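Putative major capsid protein (Cafeteriavirus-dependent mavirus, PDB 6G44) probably builds the icosahedral shell of the mavirus virophage, as a double jelly-roll major capsid protein whose three copies assemble into a trimeric capsomer. Local coordinates at residues D218-R223 and K284-N289; N67-A72 and V270-A275. All coordinates share one frame; numbering follows the deposited sequence.

Contact 1: D218-R223 and K284-N289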
loop_
_atom_site.group_PDB
_atom_site.type_symbol
_atom_site.label_atom_id
_atom_site.label_comp_id
_atom_site.label_asym_id
_atom_site.label_seq_id
_atom_site.Cartn_x
_atom_site.Cartn_y
_atom_site.Cartn_z
ATOM N N ASP C 218 18.892 -5.877 -1.804
ATOM C CA ASP C 218 20.226 -5.386 -2.105
ATOM C C ASP C 218 21.208 -5.588 -0.933
ATOM O O ASP C 218 21.780 -4.630 -0.395
ATOM C CB ASP C 218 20.105 -3.903 -2.476
ATOM C CG ASP C 218 21.374 -3.311 -3.034
ATOM O OD1 ASP C 218 22.156 -3.999 -3.707
ATOM O OD2 ASP C 218 21.570 -2.095 -2.787
ATOM N N PRO C 219 21.412 -6.857 -0.533
ATOM C CA PRO C 219 22.307 -7.138 0.581
ATOM C C PRO C 219 23.778 -7.029 0.183
ATOM O O PRO C 219 24.142 -7.382 -0.950
ATOM C CB PRO C 219 21.969 -8.598 0.953
ATOM C CG PRO C 219 21.493 -9.203 -0.297
ATOM C CD PRO C 219 20.883 -8.100 -1.130
ATOM N N VAL C 220 24.589 -6.538 1.113
ATOM C CA VAL C 220 26.051 -6.518 0.922
ATOM C C VAL C 220 26.543 -7.981 0.810
ATOM O O VAL C 220 26.212 -8.806 1.666
ATOM C CB VAL C 220 26.739 -5.793 2.069
ATOM C CG1 VAL C 220 28.241 -5.798 1.867
ATOM C CG2 VAL C 220 26.236 -4.348 2.130
ATOM N N PRO C 221 27.316 -8.317 -0.239
ATOM C CA PRO C 221 27.863 -9.660 -0.397
ATOM C C PRO C 221 28.909 -10.029 0.653
ATOM O O PRO C 221 29.560 -9.147 1.219
ATOM C CB PRO C 221 28.551 -9.585 -1.777
ATOM C CG PRO C 221 27.991 -8.401 -2.448
ATOM C CD PRO C 221 27.694 -7.441 -1.359
ATOM N N PHE C 222 29.031 -11.330 0.890
ATOM C CA PHE C 222 30.179 -11.894 1.619
ATOM C C PHE C 222 31.335 -12.181 0.655
ATOM O O PHE C 222 31.111 -12.390 -0.516
ATOM C CB PHE C 222 29.736 -13.140 2.375
ATOM C CG PHE C 222 28.787 -12.820 3.490
ATOM C CD1 PHE C 222 29.266 -12.192 4.636
ATOM C CD2 PHE C 222 27.434 -13.118 3.389
ATOM C CE1 PHE C 222 28.414 -11.863 5.660
ATOM C CE2 PHE C 222 26.577 -12.781 4.431
ATOM C CZ PHE C 222 27.077 -12.162 5.542
ATOM N N ARG C 223 32.547 -12.187 1.193
ATOM C CA ARG C 223 33.795 -12.282 0.424
ATOM C C ARG C 223 34.602 -13.527 0.848
ATOM O O ARG C 223 34.902 -13.690 2.032
ATOM C CB ARG C 223 34.628 -10.988 0.662
ATOM C CG ARG C 223 36.034 -10.958 0.021
ATOM C CD ARG C 223 36.896 -9.794 0.438
ATOM N NE ARG C 223 36.955 -9.582 1.898
ATOM C CZ ARG C 223 37.440 -8.498 2.466
ATOM N NH1 ARG C 223 37.994 -7.544 1.724
ATOM N NH2 ARG C 223 37.388 -8.359 3.781
ATOM N N LYS C 284 39.778 -3.611 2.641
ATOM C CA LYS C 284 40.357 -4.679 3.454
ATOM C C LYS C 284 39.376 -5.223 4.486
ATOM O O LYS C 284 39.294 -6.427 4.673
ATOM C CB LYS C 284 41.623 -4.195 4.161
ATOM C CG LYS C 284 42.774 -3.830 3.234
ATOM C CD LYS C 284 43.965 -3.336 4.049
ATOM C CE LYS C 284 44.747 -2.253 3.320
ATOM N NZ LYS C 284 45.259 -2.712 2.004
ATOM N N THR C 285 38.659 -4.323 5.158
ATOM C CA THR C 285 37.759 -4.712 6.232
ATOM C C THR C 285 36.346 -4.272 5.924
ATOM O O THR C 285 36.090 -3.073 5.802
ATOM C CB THR C 285 38.219 -4.136 7.582
ATOM O OG1 THR C 285 39.535 -4.620 7.854
ATOM C CG2 THR C 285 37.317 -4.578 8.715
ATOM N N ILE C 286 35.445 -5.245 5.801
ATOM C CA ILE C 286 34.033 -4.980 5.453
ATOM C C ILE C 286 33.217 -5.188 6.723
ATOM O O ILE C 286 33.411 -6.153 7.452
ATOM C CB ILE C 286 33.529 -5.900 4.316
ATOM C CG1 ILE C 286 34.431 -5.771 3.074
ATOM C CG2 ILE C 286 32.082 -5.556 3.961
ATOM C CD1 ILE C 286 34.236 -6.866 2.056
ATOM N N ILE C 287 32.267 -4.287 6.945
ATOM C CA ILE C 287 31.413 -4.283 8.162
ATOM C C ILE C 287 29.964 -4.666 7.782
ATOM O O ILE C 287 29.434 -4.188 6.769
ATOM C CB ILE C 287 31.427 -2.892 8.801
ATOM C CG1 ILE C 287 32.865 -2.526 9.199
ATOM C CG2 ILE C 287 30.492 -2.835 10.001
ATOM C CD1 ILE C 287 33.071 -1.109 9.672
ATOM N N TYR C 288 29.357 -5.568 8.561
ATOM C CA TYR C 288 27.958 -6.036 8.361
ATOM C C TYR C 288 27.169 -5.784 9.633
ATOM O O TYR C 288 27.617 -6.076 10.731
ATOM C CB TYR C 288 27.901 -7.534 8.067
ATOM C CG TYR C 288 28.675 -7.924 6.835
ATOM C CD1 TYR C 288 30.052 -8.059 6.905
ATOM C CD2 TYR C 288 28.047 -8.138 5.611
ATOM C CE1 TYR C 288 30.784 -8.381 5.775
ATOM C CE2 TYR C 288 28.772 -8.454 4.467
ATOM C CZ TYR C 288 30.145 -8.554 4.572
ATOM O OH TYR C 288 30.887 -8.868 3.466
ATOM N N ASN C 289 25.957 -5.261 9.450
ATOM C CA ASN C 289 25.019 -5.071 10.550
ATOM C C ASN C 289 24.364 -6.435 10.820
ATOM O O ASN C 289 23.744 -7.017 9.936
ATOM C CB ASN C 289 23.958 -4.032 10.122
ATOM C CG ASN C 289 23.209 -3.436 11.295
ATOM O OD1 ASN C 289 23.306 -3.897 12.396
ATOM N ND2 ASN C 289 22.530 -2.327 11.046
HETATM O O HOH W 1 32.763 -10.893 3.746
#
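Y288 and F222 swing their rings together through matching first torsions: in each, CG stands anti to the carbonyl carbon, with chi1 -59° for Y288. The rings form an offset stack with centroids 4.6 Å apart and planes 20° from parallel, CE1 of F222 lying over one face of the tyrosine toward its rim. At the tyrosine's edge, the phenol OH donates to the carbonyl O of P221 at 2.6 Å. Water 1 donates to the same OH and accepts from the backbone N of R223, so the phenol oxygen is gripped from two sources while the stack limits rotation of its ring. V220 CG1 adds an apolar touch at Y288 CE2, 3.8 Å away. Farther along, the R223 chain bends at chi3 (49°), and I286 CD1 sits 3.6 Å from R223 CZ, over one face of the guanidinium. R223 NH2 donates to K284 O at 2.9 Å from above the carbonyl plane, and also bonds S482 OG; NH1 reaches P283 O. The guanidinium charge is probably stabilised by these two carbonyls and the hydroxyl, and Y288 and R223 tie the start of strand 222-235 to strand 286-305 without backbone pairing between the segments.

Contact 2: N67-A72 and V270-A275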
loop_
_atom_site.group_PDB
_atom_site.type_symbol
_atom_site.label_atom_id
_atom_site.label_comp_id
_atom_site.label_asym_id
_atom_site.label_seq_id
_atom_site.Cartn_x
_atom_site.Cartn_y
_atom_site.Cartn_z
ATOM N N ASN C 67 35.335 -15.960 -4.131
ATOM C CA ASN C 67 34.943 -14.626 -4.609
ATOM C C ASN C 67 33.692 -14.141 -3.826
ATOM O O ASN C 67 33.672 -14.278 -2.610
ATOM C CB ASN C 67 34.830 -14.630 -6.137
ATOM C CG ASN C 67 36.148 -14.949 -6.787
ATOM O OD1 ASN C 67 36.407 -16.114 -7.190
ATOM N ND2 ASN C 67 37.011 -13.966 -6.814
ATOM N N LEU C 68 32.671 -13.586 -4.494
ATOM C CA LEU C 68 31.544 -12.993 -3.761
ATOM C C LEU C 68 30.360 -13.926 -3.665
ATOM O O LEU C 68 30.006 -14.588 -4.624
ATOM C CB LEU C 68 31.113 -11.688 -4.412
ATOM C CG LEU C 68 32.191 -10.605 -4.479
ATOM C CD1 LEU C 68 31.624 -9.315 -5.085
ATOM C CD2 LEU C 68 32.866 -10.333 -3.152
ATOM N N THR C 69 29.726 -13.928 -2.491
ATOM C CA THR C 69 28.547 -14.737 -2.222
ATOM C C THR C 69 27.418 -13.832 -1.738
ATOM O O THR C 69 27.644 -12.935 -0.938
ATOM C CB THR C 69 28.890 -15.832 -1.176
ATOM O OG1 THR C 69 29.837 -16.734 -1.792
ATOM C CG2 THR C 69 27.664 -16.629 -0.728
ATOM N N GLY C 70 26.209 -14.097 -2.216
ATOM C CA GLY C 70 25.041 -13.341 -1.799
ATOM C C GLY C 70 24.874 -13.227 -0.301
ATOM O O GLY C 70 25.021 -14.224 0.427
ATOM N N GLY C 71 24.462 -12.043 0.157
ATOM C CA GLY C 71 24.345 -11.780 1.583
ATOM C C GLY C 71 23.085 -12.320 2.233
ATOM O O GLY C 71 23.063 -12.395 3.463
ATOM N N ALA C 72 22.082 -12.709 1.433
ATOM C CA ALA C 72 20.846 -13.259 1.952
ATOM C C ALA C 72 20.542 -14.611 1.331
ATOM O O ALA C 72 19.667 -14.765 0.512
ATOM C CB ALA C 72 19.702 -12.286 1.720
ATOM N N VAL C 270 22.064 -19.629 -3.273
ATOM C CA VAL C 270 22.697 -18.334 -3.108
ATOM C C VAL C 270 23.487 -17.951 -4.351
ATOM O O VAL C 270 24.103 -18.807 -4.996
ATOM C CB VAL C 270 23.611 -18.312 -1.841
ATOM C CG1 VAL C 270 24.836 -19.239 -2.004
ATOM C CG2 VAL C 270 23.995 -16.910 -1.418
ATOM N N GLN C 271 23.484 -16.663 -4.684
ATOM C CA GLN C 271 24.310 -16.166 -5.755
ATOM C C GLN C 271 25.798 -16.247 -5.411
ATOM O O GLN C 271 26.205 -16.134 -4.269
ATOM C CB GLN C 271 23.907 -14.714 -6.067
ATOM C CG GLN C 271 22.542 -14.586 -6.754
ATOM C CD GLN C 271 21.929 -13.230 -6.562
ATOM O OE1 GLN C 271 21.665 -12.833 -5.433
ATOM N NE2 GLN C 271 21.695 -12.489 -7.674
ATOM N N ASN C 272 26.606 -16.436 -6.447
ATOM C CA ASN C 272 28.052 -16.472 -6.308
ATOM C C ASN C 272 28.656 -15.924 -7.596
ATOM O O ASN C 272 28.231 -16.311 -8.666
ATOM C CB ASN C 272 28.551 -17.896 -6.050
ATOM C CG ASN C 272 30.062 -17.947 -5.892
ATOM O OD1 ASN C 272 30.780 -18.305 -6.835
ATOM N ND2 ASN C 272 30.560 -17.553 -4.759
ATOM N N TRP C 273 29.614 -15.006 -7.472
ATOM C CA TRP C 273 30.133 -14.332 -8.668
ATOM C C TRP C 273 31.461 -13.682 -8.398
ATOM O O TRP C 273 31.855 -13.468 -7.253
ATOM C CB TRP C 273 29.096 -13.314 -9.218
ATOM C CG TRP C 273 28.933 -12.097 -8.375
ATOM C CD1 TRP C 273 29.476 -10.872 -8.625
ATOM C CD2 TRP C 273 28.189 -11.963 -7.148
ATOM N NE1 TRP C 273 29.114 -9.982 -7.641
ATOM C CE2 TRP C 273 28.342 -10.630 -6.711
ATOM C CE3 TRP C 273 27.396 -12.833 -6.383
ATOM C CZ2 TRP C 273 27.738 -10.149 -5.541
ATOM C CZ3 TRP C 273 26.801 -12.345 -5.211
ATOM C CH2 TRP C 273 26.993 -11.032 -4.801
ATOM N N VAL C 274 32.154 -13.350 -9.501
ATOM C CA VAL C 274 33.410 -12.651 -9.444
ATOM C C VAL C 274 33.129 -11.162 -9.473
ATOM O O VAL C 274 32.327 -10.683 -10.295
ATOM C CB VAL C 274 34.281 -13.068 -10.646
ATOM C CG1 VAL C 274 35.551 -12.235 -10.715
ATOM C CG2 VAL C 274 34.603 -14.560 -10.588
ATOM N N ALA C 275 33.815 -10.449 -8.594
ATOM C CA ALA C 275 33.655 -9.006 -8.473
ATOM C C ALA C 275 33.969 -8.362 -9.820
ATOM O O ALA C 275 34.952 -8.716 -10.465
ATOM C CB ALA C 275 34.556 -8.475 -7.379
HETATM O O HOH W 2 33.986 -17.846 -7.334
HETATM O O HOH W 3 36.084 -11.446 -6.644
#
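L68 and W273 face each other as an antiparallel hydrogen-bonded pair, L68 N giving its hydrogen to W273 O at 2.9 Å and W273 N returning one to L68 O. From this pair the leucine side chain climbs over the indole. Its CB lies 3.9 Å from the centroid of the six-membered ring of W273, nearly on the ring normal, a CH-pi contact over the face; L68 CB also lies against W273 O, 3.4 Å away. CG is farther off, nearest to W273 O, and CD1 extends past the pyrrole side, 3.6 Å from W273 NE1, to end against A275 CB. The indole can lie under the leucine because W273 CG stands between its own backbone N and carbonyl carbon (chi1 72°), turning the ring back across the neighbouring strand. On the other face of the sheet, N272 ND2 donates to T69 OG1 at 3.2 Å, the hydroxyl lying in the amide plane, and also bonds G66 O. Beyond this pair, G70 N donates to Q271 O at 2.9 Å, and V270 CG2 packs on T69 CG2. At the exposed end, water 2 joins N67 OD1 to N272 OD1, and water 3 joins N67 ND2 to A275 N. The face bearing L68 and W273 meets W23 and, through a W273 NE1 bond, Y21 OH of the second subunit. Short strand 68-69 lies between 222-235 and 258-273, inside the antiparallel sheet, as in a jelly-roll capsid protein.

From the N terminus, the chain first passes 67-72, then 218-223, returns to 270-275 and finally reaches 284-289. Contact 2 therefore closes a loop of 197 residues and contact 1 one of 60, and the two cross, since their segments alternate. Their centres lie about 11 Å apart and they touch directly: F222 N probably bonds T69 O at 2.8 Å, and P221 packs on W273. Contact 2 joins strands 68-69 and 258-273 within the large antiparallel sheet. Contact 1 ties the start of strand 222-235, in that same sheet, to strand 286-305 of the five-stranded sheet. Both contacts also meet W23 of the second subunit.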